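Local coordinates for twitching motility pilus retraction protein (Geobacter sulfurreducens PCA, PDB 5ZFQ) that probably uses ATP hydrolysis to drive retraction of the type IV pilus, working as a six-subunit motor, at residues A[317-320]-A[326-329]. Residues are numbered along the deposited sequence; the frame is centred on the assembly and turned at random.
Sequences RNLI and HQIY
Leu319 sets one methyl, CD1, over a face of the Gln327–Ile328 peptide group, lying 3.7 Å from Gln327 C and equally far from Ile328 N. Its other methyl, CD2, is 4.0 Å from Gln327 OE1, a loose van der Waals approach to the side-chain amide, and the two side chains run roughly perpendicular. On its own side, Gln327 CG sits above one face of the His326 ring, nearer its margin than its centre. Deeper in, with CG1 beside the backbone N (chi1 -78°) and the chain extended beyond it, Ile328 delivers CD1 to Ile320, 3.5 Å from Ile320 CG1. Farther back along the Ile328 chain, CG1 packs against Leu319 CB at 4.1 Å. Both isoleucines also touch Ile263 of helix 259-268, and Ile328 reaches Met310 of strand 303-310. Shortening Ile328 to an alanine removes CG1 and CD1, which would probably open a gap beside Ile320 and Ile263 and take from Leu319 CB its aliphatic neighbour. Helix 314-321 and segment 326-329, which leads into helix 328-333, thus meet through a buried isoleucine pair and a leucine resting on backbone and exposed Gln327, which suggests that apolar burial, without polar bonds between the segments, joins them here.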
ATOM      1  N   ARG A 317      14.515  18.379  32.036  1.00 47.91           N
ATOM      2  CA  ARG A 317      14.244  16.956  31.882  1.00 47.46           C
ATOM      3  C   ARG A 317      12.835  16.636  32.371  1.00 48.34           C
ATOM      4  O   ARG A 317      12.143  15.796  31.783  1.00 47.29           O
ATOM      5  CB  ARG A 317      15.262  16.105  32.645  1.00 48.21           C
ATOM      6  CG  ARG A 317      16.686  16.248  32.183  1.00 47.20           C
ATOM      7  CD  ARG A 317      17.586  15.219  32.877  1.00 48.30           C
ATOM      8  NE  ARG A 317      18.993  15.474  32.585  1.00 48.39           N
ATOM      9  CZ  ARG A 317      19.593  15.148  31.443  1.00 47.87           C
ATOM     10  NH1 ARG A 317      18.910  14.542  30.472  1.00 47.14           N
ATOM     11  NH2 ARG A 317      20.882  15.434  31.266  1.00 47.91           N
ATOM     12  N   ASN A 318      12.422  17.310  33.449  1.00 50.19           N
ATOM     13  CA  ASN A 318      11.061  17.173  33.964  1.00 52.12           C
ATOM     14  C   ASN A 318      10.050  17.757  32.957  1.00 51.55           C
ATOM     15  O   ASN A 318       9.039  17.120  32.640  1.00 52.31           O
ATOM     16  CB  ASN A 318      10.927  17.841  35.346  1.00 54.95           C
ATOM     17  CG  ASN A 318      11.674  17.077  36.456  1.00 56.50           C
ATOM     18  OD1 ASN A 318      12.511  16.201  36.187  1.00 55.52           O
ATOM     19  ND2 ASN A 318      11.382  17.422  37.705  1.00 59.05           N
ATOM     20  N   LEU A 319      10.332  18.942  32.425  1.00 50.41           N
ATOM     21  CA  LEU A 319       9.466  19.511  31.398  1.00 50.41           C
ATOM     22  C   LEU A 319       9.255  18.558  30.206  1.00 49.92           C
ATOM     23  O   LEU A 319       8.125  18.381  29.746  1.00 50.51           O
ATOM     24  CB  LEU A 319      10.026  20.846  30.906  1.00 49.34           C
ATOM     25  CG  LEU A 319      10.027  21.977  31.939  1.00 51.16           C
ATOM     26  CD1 LEU A 319      10.482  23.289  31.286  1.00 50.24           C
ATOM     27  CD2 LEU A 319       8.656  22.114  32.614  1.00 53.32           C
ATOM     28  N   ILE A 320      10.323  17.930  29.716  1.00 48.80           N
ATOM     29  CA  ILE A 320      10.176  16.980  28.611  1.00 47.76           C
ATOM     30  C   ILE A 320       9.325  15.757  28.996  1.00 49.70           C
ATOM     31  O   ILE A 320       8.386  15.408  28.285  1.00 49.20           O
ATOM     32  CB  ILE A 320      11.552  16.525  28.075  1.00 45.17           C
ATOM     33  CG1 ILE A 320      12.249  17.701  27.389  1.00 43.84           C
ATOM     34  CG2 ILE A 320      11.399  15.399  27.073  1.00 43.40           C
ATOM     35  CD1 ILE A 320      13.701  17.473  27.097  1.00 42.48           C
ATOM     36  N   HIS A 326       6.917  23.237  25.237  1.00 62.42           N
ATOM     37  CA  HIS A 326       6.913  24.674  24.964  1.00 62.00           C
ATOM     38  C   HIS A 326       7.628  25.479  26.064  1.00 61.19           C
ATOM     39  O   HIS A 326       8.386  26.416  25.782  1.00 59.97           O
ATOM     40  CB  HIS A 326       5.466  25.168  24.805  1.00 65.81           C
ATOM     41  CG  HIS A 326       4.565  24.813  25.959  1.00 69.68           C
ATOM     42  ND1 HIS A 326       4.413  23.523  26.428  1.00 71.06           N
ATOM     43  CD2 HIS A 326       3.764  25.587  26.733  1.00 73.38           C
ATOM     44  CE1 HIS A 326       3.563  23.517  27.440  1.00 74.11           C
ATOM     45  NE2 HIS A 326       3.155  24.757  27.648  1.00 75.56           N
ATOM     46  N   GLN A 327       7.398  25.083  27.316  1.00 61.51           N
ATOM     47  CA  GLN A 327       7.962  25.765  28.481  1.00 62.32           C
ATOM     48  C   GLN A 327       9.495  25.706  28.602  1.00 60.66           C
ATOM     49  O   GLN A 327      10.087  26.485  29.351  1.00 62.32           O
ATOM     50  CB  GLN A 327       7.348  25.192  29.758  1.00 64.71           C
ATOM     51  CG  GLN A 327       5.856  25.442  29.905  1.00 67.13           C
ATOM     52  CD  GLN A 327       5.393  25.246  31.329  1.00 70.14           C
ATOM     53  OE1 GLN A 327       6.203  25.226  32.255  1.00 70.71           O
ATOM     54  NE2 GLN A 327       4.085  25.104  31.517  1.00 72.30           N
ATOM     55  N   ILE A 328      10.127  24.785  27.882  1.00 57.41           N
ATOM     56  CA  ILE A 328      11.575  24.667  27.896  1.00 56.06           C
ATOM     57  C   ILE A 328      12.228  26.002  27.566  1.00 56.37           C
ATOM     58  O   ILE A 328      13.241  26.380  28.161  1.00 57.41           O
ATOM     59  CB  ILE A 328      12.054  23.575  26.894  1.00 44.32           C
ATOM     60  CG1 ILE A 328      11.843  22.178  27.486  1.00 44.41           C
ATOM     61  CG2 ILE A 328      13.523  23.759  26.501  1.00 38.17           C
ATOM     62  CD1 ILE A 328      12.028  21.059  26.476  1.00 42.53           C
ATOM     63  N   TYR A 329      11.613  26.726  26.637  1.00 55.91           N
ATOM     64  CA  TYR A 329      12.167  27.973  26.116  1.00 54.83           C
ATOM     65  C   TYR A 329      12.460  28.993  27.219  1.00 56.23           C
ATOM     66  O   TYR A 329      13.434  29.752  27.146  1.00 55.28           O
ATOM     67  CB  TYR A 329      11.211  28.569  25.082  1.00 53.76           C
ATOM     68  CG  TYR A 329      11.791  29.756  24.356  1.00 52.34           C
ATOM     69  CD1 TYR A 329      12.757  29.589  23.360  1.00 49.84           C
ATOM     70  CD2 TYR A 329      11.378  31.051  24.667  1.00 53.45           C
ATOM     71  CE1 TYR A 329      13.288  30.683  22.698  1.00 49.65           C
ATOM     72  CE2 TYR A 329      11.901  32.142  24.010  1.00 53.18           C
ATOM     73  CZ  TYR A 329      12.855  31.960  23.031  1.00 51.45           C
ATOM     74  OH  TYR A 329      13.365  33.065  22.390  1.00 51.90           O
TER